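Local structure of WZI (Escherichia coli, 2YNK) at residues M202-I213 / Y348-L359. The protein is an outer-membrane beta-barrel lectin that binds carbohydrate and takes part in assembly of the group 1 capsule. Numbering follows the deposited sequence.
Sequences MNQYNAVPHAKI and YKDGYYQQGYPL
The ring of Tyr205 meets Asp350 across one face: CB makes the touch, 3.3 Å from Tyr205 CE1, while OD2 of the carboxylate hangs over the same face near the ring's margin, the two planes 73° apart. The opposite face carries the selenium of selenomethionine Met202, placed centrally above it. The carbonyl oxygens of Tyr353 and Val208 come up in plane at the edge. With CG anti to the backbone N (chi1 -174°), the Tyr205 ring reaches in between these groups until OH donates to Gly351 O over 2.9 Å. That acceptor belongs to the last residue of the type I turn running from Tyr348 to Gly351. Next to it, the Tyr348 and Tyr205 side chains cross at about a right angle, with Tyr205 CE2 at the Tyr348 ring edge, while Val208 and Ala211 pack obliquely against that ring; Tyr348 OH is hydrogen-bonded to Gly237 O.

Two glutamines of the hairpin turn at 354-357 supply the other polar links. Gln354 OE1 accepts from Asn203 N at 2.8 Å, the donor tilted 32° from the carbonyl plane. Gln355 NE2 points almost straight at Gln204 OE1 (3.0 Å) yet arrives above that carbonyl plane rather than on a lone pair. At the start of strand 212-221, Ile213 and Leu359 meet tip to tip, CG1 to CD2 at 3.7 Å.

Residues 202-211 link the adjacent barrel strands 193-201 and 212-221, and Lys212 and Ile213 begin the latter. Residues 348-359 belong to the long excursion between strands 322-331 and 368-377, so the contact joins two distant inter-strand connections of the 18-stranded barrel. Chemically, the buried Tyr205 hydroxyl is satisfied by a turn carbonyl, and its ring is held between Met202 and Asp350.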
HETATM    1  N   MSE A 202     -11.722   1.079 -14.190  1.00 50.01           N
HETATM    2  CA  MSE A 202     -12.179  -0.015 -13.331  1.00 49.45           C
HETATM    3  C   MSE A 202     -12.531  -1.200 -14.192  1.00 47.55           C
HETATM    4  O   MSE A 202     -12.939  -1.039 -15.342  1.00 45.45           O
HETATM    5  CB  MSE A 202     -13.383   0.439 -12.520  1.00 51.94           C
HETATM    6  CG  MSE A 202     -12.997   1.525 -11.526  1.00 53.85           C
HETATM    7 SE   MSE A 202     -14.534   1.820 -10.346  1.00 62.76          SE
HETATM    8  CE  MSE A 202     -14.085   0.357  -9.101  1.00 59.92           C
ATOM      9  N   ASN A 203     -12.364  -2.397 -13.634  1.00 46.60           N
ATOM     10  CA  ASN A 203     -12.531  -3.654 -14.364  1.00 45.85           C
ATOM     11  C   ASN A 203     -13.753  -4.412 -13.869  1.00 45.26           C
ATOM     12  O   ASN A 203     -14.000  -4.474 -12.653  1.00 45.25           O
ATOM     13  CB  ASN A 203     -11.283  -4.518 -14.188  1.00 45.33           C
ATOM     14  CG  ASN A 203     -11.279  -5.745 -15.076  1.00 45.39           C
ATOM     15  OD1 ASN A 203     -11.867  -5.754 -16.153  1.00 47.69           O
ATOM     16  ND2 ASN A 203     -10.593  -6.784 -14.629  1.00 45.16           N
ATOM     17  N   GLN A 204     -14.514  -4.974 -14.815  1.00 45.69           N
ATOM     18  CA  GLN A 204     -15.769  -5.699 -14.533  1.00 45.06           C
ATOM     19  C   GLN A 204     -16.665  -4.917 -13.574  1.00 44.37           C
ATOM     20  O   GLN A 204     -17.324  -5.494 -12.715  1.00 45.70           O
ATOM     21  CB  GLN A 204     -15.483  -7.087 -13.947  1.00 44.77           C
ATOM     22  CG  GLN A 204     -14.875  -8.095 -14.914  1.00 44.79           C
ATOM     23  CD  GLN A 204     -14.769  -9.480 -14.293  1.00 45.38           C
ATOM     24  OE1 GLN A 204     -14.824  -9.637 -13.061  1.00 44.14           O
ATOM     25  NE2 GLN A 204     -14.629 -10.503 -15.144  1.00 46.58           N
ATOM     26  N   TYR A 205     -16.682  -3.600 -13.708  1.00 42.94           N
ATOM     27  CA  TYR A 205     -17.401  -2.781 -12.754  1.00 42.54           C
ATOM     28  C   TYR A 205     -18.854  -2.664 -13.241  1.00 42.93           C
ATOM     29  O   TYR A 205     -19.246  -1.653 -13.827  1.00 42.27           O
ATOM     30  CB  TYR A 205     -16.697  -1.429 -12.568  1.00 40.26           C
ATOM     31  CG  TYR A 205     -17.307  -0.595 -11.489  1.00 39.52           C
ATOM     32  CD1 TYR A 205     -17.070  -0.870 -10.146  1.00 39.40           C
ATOM     33  CD2 TYR A 205     -18.151   0.447 -11.803  1.00 40.68           C
ATOM     34  CE1 TYR A 205     -17.642  -0.103  -9.141  1.00 39.31           C
ATOM     35  CE2 TYR A 205     -18.737   1.218 -10.816  1.00 41.63           C
ATOM     36  CZ  TYR A 205     -18.477   0.947  -9.486  1.00 41.06           C
ATOM     37  OH  TYR A 205     -19.081   1.731  -8.523  1.00 42.40           O
ATOM     38  N   ASN A 206     -19.623  -3.728 -12.989  1.00 44.53           N
ATOM     39  CA  ASN A 206     -21.007  -3.905 -13.512  1.00 46.28           C
ATOM     40  C   ASN A 206     -21.892  -2.663 -13.576  1.00 44.72           C
ATOM     41  O   ASN A 206     -22.218  -2.208 -14.654  1.00 44.84           O
ATOM     42  CB  ASN A 206     -21.753  -4.973 -12.712  1.00 48.84           C
ATOM     43  CG  ASN A 206     -23.166  -5.216 -13.239  1.00 53.29           C
ATOM     44  OD1 ASN A 206     -23.347  -5.865 -14.271  1.00 57.31           O
ATOM     45  ND2 ASN A 206     -24.178  -4.701 -12.526  1.00 54.44           N
ATOM     46  N   ALA A 207     -22.260  -2.109 -12.428  1.00 44.18           N
ATOM     47  CA  ALA A 207     -23.232  -1.006 -12.369  1.00 45.47           C
ATOM     48  C   ALA A 207     -22.968   0.162 -13.328  1.00 47.09           C
ATOM     49  O   ALA A 207     -23.910   0.859 -13.719  1.00 47.87           O
ATOM     50  CB  ALA A 207     -23.355  -0.488 -10.943  1.00 44.43           C
ATOM     51  N   VAL A 208     -21.699   0.400 -13.668  1.00 47.18           N
ATOM     52  CA  VAL A 208     -21.316   1.454 -14.625  1.00 47.31           C
ATOM     53  C   VAL A 208     -20.003   1.049 -15.294  1.00 49.19           C
ATOM     54  O   VAL A 208     -18.908   1.491 -14.892  1.00 47.12           O
ATOM     55  CB  VAL A 208     -21.105   2.830 -13.957  1.00 46.74           C
ATOM     56  CG1 VAL A 208     -21.004   3.909 -15.029  1.00 45.28           C
ATOM     57  CG2 VAL A 208     -22.220   3.145 -12.969  1.00 47.38           C
ATOM     58  N   PRO A 209     -20.100   0.194 -16.319  1.00 49.34           N
ATOM     59  CA  PRO A 209     -18.910  -0.377 -16.948  1.00 47.68           C
ATOM     60  C   PRO A 209     -17.853   0.664 -17.343  1.00 45.53           C
ATOM     61  O   PRO A 209     -18.181   1.801 -17.634  1.00 44.11           O
ATOM     62  CB  PRO A 209     -19.484  -1.073 -18.195  1.00 48.69           C
ATOM     63  CG  PRO A 209     -20.906  -1.353 -17.855  1.00 49.17           C
ATOM     64  CD  PRO A 209     -21.339  -0.202 -17.013  1.00 49.06           C
ATOM     65  N   HIS A 210     -16.591   0.249 -17.353  1.00 46.62           N
ATOM     66  CA  HIS A 210     -15.455   1.123 -17.708  1.00 45.79           C
ATOM     67  C   HIS A 210     -15.445   2.426 -16.967  1.00 42.44           C
ATOM     68  O   HIS A 210     -15.272   3.472 -17.569  1.00 43.29           O
ATOM     69  CB  HIS A 210     -15.436   1.377 -19.208  1.00 48.38           C
ATOM     70  CG  HIS A 210     -15.827   0.172 -20.025  1.00 52.67           C
ATOM     71  ND1 HIS A 210     -15.232  -1.026 -19.879  1.00 55.18           N
ATOM     72  CD2 HIS A 210     -16.794   0.013 -21.020  1.00 55.10           C
ATOM     73  CE1 HIS A 210     -15.786  -1.912 -20.737  1.00 55.48           C
ATOM     74  NE2 HIS A 210     -16.742  -1.275 -21.433  1.00 56.27           N
ATOM     75  N   ALA A 211     -15.638   2.381 -15.657  1.00 40.38           N
ATOM     76  CA  ALA A 211     -15.602   3.587 -14.847  1.00 41.76           C
ATOM     77  C   ALA A 211     -14.144   3.969 -14.569  1.00 44.28           C
ATOM     78  O   ALA A 211     -13.260   3.110 -14.386  1.00 43.55           O
ATOM     79  CB  ALA A 211     -16.362   3.397 -13.542  1.00 40.29           C
ATOM     80  N   LYS A 212     -13.896   5.267 -14.520  1.00 45.44           N
ATOM     81  CA  LYS A 212     -12.554   5.753 -14.335  1.00 45.93           C
ATOM     82  C   LYS A 212     -12.347   6.128 -12.886  1.00 47.22           C
ATOM     83  O   LYS A 212     -13.257   6.633 -12.230  1.00 47.11           O
ATOM     84  CB  LYS A 212     -12.291   6.957 -15.227  1.00 46.17           C
ATOM     85  CG  LYS A 212     -12.868   6.834 -16.632  1.00 47.04           C
ATOM     86  CD  LYS A 212     -12.454   5.556 -17.343  1.00 46.41           C
ATOM     87  CE  LYS A 212     -13.008   5.537 -18.757  1.00 47.36           C
ATOM     88  NZ  LYS A 212     -12.654   4.268 -19.444  1.00 47.48           N
ATOM     89  N   ILE A 213     -11.149   5.849 -12.383  1.00 48.18           N
ATOM     90  CA  ILE A 213     -10.699   6.439 -11.140  1.00 48.78           C
ATOM     91  C   ILE A 213      -9.594   7.416 -11.526  1.00 48.33           C
ATOM     92  O   ILE A 213      -8.555   7.019 -12.048  1.00 48.19           O
ATOM     93  CB  ILE A 213     -10.217   5.382 -10.132  1.00 48.87           C
ATOM     94  CG1 ILE A 213     -11.354   4.415  -9.787  1.00 51.48           C
ATOM     95  CG2 ILE A 213      -9.733   6.044  -8.852  1.00 48.57           C
ATOM     96  CD1 ILE A 213     -12.469   5.014  -8.947  1.00 50.90           C
ATOM     97  N   TYR A 348     -22.553   5.392  -8.856  1.00 53.28           N
ATOM     98  CA  TYR A 348     -21.648   4.252  -8.868  1.00 52.15           C
ATOM     99  C   TYR A 348     -22.090   3.301  -7.760  1.00 52.51           C
ATOM    100  O   TYR A 348     -21.625   3.374  -6.629  1.00 53.24           O
ATOM    101  CB  TYR A 348     -20.185   4.731  -8.741  1.00 48.39           C
ATOM    102  CG  TYR A 348     -19.792   5.599  -9.921  1.00 45.82           C
ATOM    103  CD1 TYR A 348     -19.339   5.032 -11.097  1.00 44.75           C
ATOM    104  CD2 TYR A 348     -19.939   6.980  -9.879  1.00 45.81           C
ATOM    105  CE1 TYR A 348     -19.003   5.812 -12.191  1.00 44.25           C
ATOM    106  CE2 TYR A 348     -19.602   7.773 -10.966  1.00 44.94           C
ATOM    107  CZ  TYR A 348     -19.134   7.180 -12.121  1.00 44.12           C
ATOM    108  OH  TYR A 348     -18.808   7.947 -13.218  1.00 43.71           O
ATOM    109  N   LYS A 349     -23.013   2.412  -8.111  1.00 54.01           N
ATOM    110  CA  LYS A 349     -23.792   1.660  -7.119  1.00 53.82           C
ATOM    111  C   LYS A 349     -23.055   0.469  -6.548  1.00 51.26           C
ATOM    112  O   LYS A 349     -23.392   0.005  -5.465  1.00 49.72           O
ATOM    113  CB  LYS A 349     -25.128   1.205  -7.719  1.00 56.08           C
ATOM    114  CG  LYS A 349     -26.108   2.340  -7.989  1.00 57.02           C
ATOM    115  CD  LYS A 349     -27.418   1.788  -8.521  1.00 59.15           C
ATOM    116  CE  LYS A 349     -28.449   2.871  -8.782  1.00 60.50           C
ATOM    117  NZ  LYS A 349     -29.812   2.264  -8.772  1.00 64.28           N
ATOM    118  N   ASP A 350     -22.056  -0.025  -7.275  1.00 51.76           N
ATOM    119  CA  ASP A 350     -21.172  -1.082  -6.764  1.00 51.73           C
ATOM    120  C   ASP A 350     -20.240  -0.519  -5.678  1.00 51.86           C
ATOM    121  O   ASP A 350     -19.455  -1.261  -5.089  1.00 53.56           O
ATOM    122  CB  ASP A 350     -20.308  -1.670  -7.887  1.00 52.20           C
ATOM    123  CG  ASP A 350     -21.035  -2.676  -8.779  1.00 54.09           C
ATOM    124  OD1 ASP A 350     -22.258  -2.919  -8.636  1.00 53.05           O
ATOM    125  OD2 ASP A 350     -20.324  -3.236  -9.655  1.00 57.49           O
ATOM    126  N   GLY A 351     -20.293   0.792  -5.440  1.00 51.20           N
ATOM    127  CA  GLY A 351     -19.538   1.406  -4.360  1.00 50.18           C
ATOM    128  C   GLY A 351     -18.096   1.611  -4.756  1.00 48.42           C
ATOM    129  O   GLY A 351     -17.751   1.461  -5.920  1.00 47.54           O
ATOM    130  N   TYR A 352     -17.259   1.953  -3.775  1.00 49.07           N
ATOM    131  CA  TYR A 352     -15.826   2.212  -3.987  1.00 46.59           C
ATOM    132  C   TYR A 352     -15.070   0.875  -3.878  1.00 46.80           C
ATOM    133  O   TYR A 352     -14.249   0.665  -2.971  1.00 46.34           O
ATOM    134  CB  TYR A 352     -15.338   3.246  -2.966  1.00 46.19           C
ATOM    135  CG  TYR A 352     -13.957   3.830  -3.232  1.00 46.59           C
ATOM    136  CD1 TYR A 352     -13.691   4.534  -4.402  1.00 47.67           C
ATOM    137  CD2 TYR A 352     -12.932   3.706  -2.295  1.00 45.26           C
ATOM    138  CE1 TYR A 352     -12.438   5.071  -4.652  1.00 46.90           C
ATOM    139  CE2 TYR A 352     -11.676   4.242  -2.531  1.00 46.12           C
ATOM    140  CZ  TYR A 352     -11.433   4.923  -3.710  1.00 47.14           C
ATOM    141  OH  TYR A 352     -10.194   5.459  -3.960  1.00 45.66           O
ATOM    142  N   TYR A 353     -15.407  -0.038  -4.801  1.00 46.07           N
ATOM    143  CA  TYR A 353     -14.884  -1.405  -4.839  1.00 43.84           C
ATOM    144  C   TYR A 353     -14.715  -1.867  -6.283  1.00 44.68           C
ATOM    145  O   TYR A 353     -15.586  -1.616  -7.115  1.00 43.52           O
ATOM    146  CB  TYR A 353     -15.856  -2.395  -4.196  1.00 41.83           C
ATOM    147  CG  TYR A 353     -16.180  -2.157  -2.750  1.00 40.63           C
ATOM    148  CD1 TYR A 353     -17.076  -1.170  -2.379  1.00 41.59           C
ATOM    149  CD2 TYR A 353     -15.637  -2.949  -1.758  1.00 40.35           C
ATOM    150  CE1 TYR A 353     -17.408  -0.954  -1.052  1.00 41.54           C
ATOM    151  CE2 TYR A 353     -15.956  -2.747  -0.423  1.00 41.19           C
ATOM    152  CZ  TYR A 353     -16.848  -1.745  -0.077  1.00 41.67           C
ATOM    153  OH  TYR A 353     -17.173  -1.513   1.238  1.00 42.60           O
ATOM    154  N   GLN A 354     -13.610  -2.561  -6.568  1.00 43.97           N
ATOM    155  CA  GLN A 354     -13.462  -3.261  -7.831  1.00 42.34           C
ATOM    156  C   GLN A 354     -13.555  -4.737  -7.556  1.00 42.46           C
ATOM    157  O   GLN A 354     -12.843  -5.239  -6.684  1.00 42.17           O
ATOM    158  CB  GLN A 354     -12.121  -2.971  -8.469  1.00 43.03           C
ATOM    159  CG  GLN A 354     -11.988  -3.602  -9.840  1.00 43.37           C
ATOM    160  CD  GLN A 354     -10.671  -3.313 -10.487  1.00 41.91           C
ATOM    161  OE1 GLN A 354     -10.599  -2.547 -11.441  1.00 42.05           O
ATOM    162  NE2 GLN A 354      -9.618  -3.920  -9.973  1.00 42.85           N
ATOM    163  N   GLN A 355     -14.431  -5.421  -8.299  1.00 41.49           N
ATOM    164  CA  GLN A 355     -14.661  -6.855  -8.148  1.00 39.85           C
ATOM    165  C   GLN A 355     -14.910  -7.233  -6.703  1.00 39.69           C
ATOM    166  O   GLN A 355     -14.463  -8.275  -6.223  1.00 41.10           O
ATOM    167  CB  GLN A 355     -13.509  -7.645  -8.752  1.00 39.98           C
ATOM    168  CG  GLN A 355     -13.350  -7.337 -10.231  1.00 41.54           C
ATOM    169  CD  GLN A 355     -12.084  -7.878 -10.839  1.00 42.30           C
ATOM    170  OE1 GLN A 355     -10.980  -7.579 -10.377  1.00 44.81           O
ATOM    171  NE2 GLN A 355     -12.229  -8.648 -11.913  1.00 42.22           N
ATOM    172  N   GLY A 356     -15.643  -6.366  -6.015  1.00 40.59           N
ATOM    173  CA  GLY A 356     -16.054  -6.610  -4.642  1.00 42.48           C
ATOM    174  C   GLY A 356     -15.012  -6.198  -3.632  1.00 43.20           C
ATOM    175  O   GLY A 356     -15.306  -6.056  -2.439  1.00 42.93           O
ATOM    176  N   TYR A 357     -13.783  -6.009  -4.103  1.00 44.00           N
ATOM    177  CA  TYR A 357     -12.683  -5.727  -3.211  1.00 41.87           C
ATOM    178  C   TYR A 357     -12.434  -4.226  -3.166  1.00 40.36           C
ATOM    179  O   TYR A 357     -12.443  -3.546  -4.203  1.00 38.41           O
ATOM    180  CB  TYR A 357     -11.474  -6.570  -3.577  1.00 43.06           C
ATOM    181  CG  TYR A 357     -11.572  -7.954  -2.944  1.00 45.81           C
ATOM    182  CD1 TYR A 357     -12.584  -8.838  -3.314  1.00 46.73           C
ATOM    183  CD2 TYR A 357     -10.695  -8.353  -1.933  1.00 46.23           C
ATOM    184  CE1 TYR A 357     -12.708 -10.081  -2.719  1.00 46.88           C
ATOM    185  CE2 TYR A 357     -10.808  -9.599  -1.338  1.00 46.65           C
ATOM    186  CZ  TYR A 357     -11.821 -10.461  -1.736  1.00 47.21           C
ATOM    187  OH  TYR A 357     -11.945 -11.708  -1.154  1.00 47.65           O
ATOM    188  N   PRO A 358     -12.304  -3.690  -1.944  1.00 39.96           N
ATOM    189  CA  PRO A 358     -12.204  -2.258  -1.727  1.00 41.93           C
ATOM    190  C   PRO A 358     -10.945  -1.634  -2.341  1.00 41.91           C
ATOM    191  O   PRO A 358      -9.878  -2.218  -2.261  1.00 40.12           O
ATOM    192  CB  PRO A 358     -12.155  -2.145  -0.200  1.00 42.37           C
ATOM    193  CG  PRO A 358     -11.584  -3.437   0.249  1.00 41.64           C
ATOM    194  CD  PRO A 358     -12.181  -4.439  -0.679  1.00 40.54           C
ATOM    195  N   LEU A 359     -11.127  -0.478  -2.972  1.00 42.76           N
ATOM    196  CA  LEU A 359     -10.059   0.380  -3.440  1.00 44.39           C
ATOM    197  C   LEU A 359      -9.455   1.184  -2.269  1.00 46.29           C
ATOM    198  O   LEU A 359      -8.397   1.793  -2.398  1.00 45.51           O
ATOM    199  CB  LEU A 359     -10.594   1.358  -4.496  1.00 44.98           C
ATOM    200  CG  LEU A 359     -10.518   0.983  -5.972  1.00 45.09           C
ATOM    201  CD1 LEU A 359     -11.382  -0.228  -6.278  1.00 46.81           C
ATOM    202  CD2 LEU A 359     -10.944   2.174  -6.816  1.00 44.55           C
TER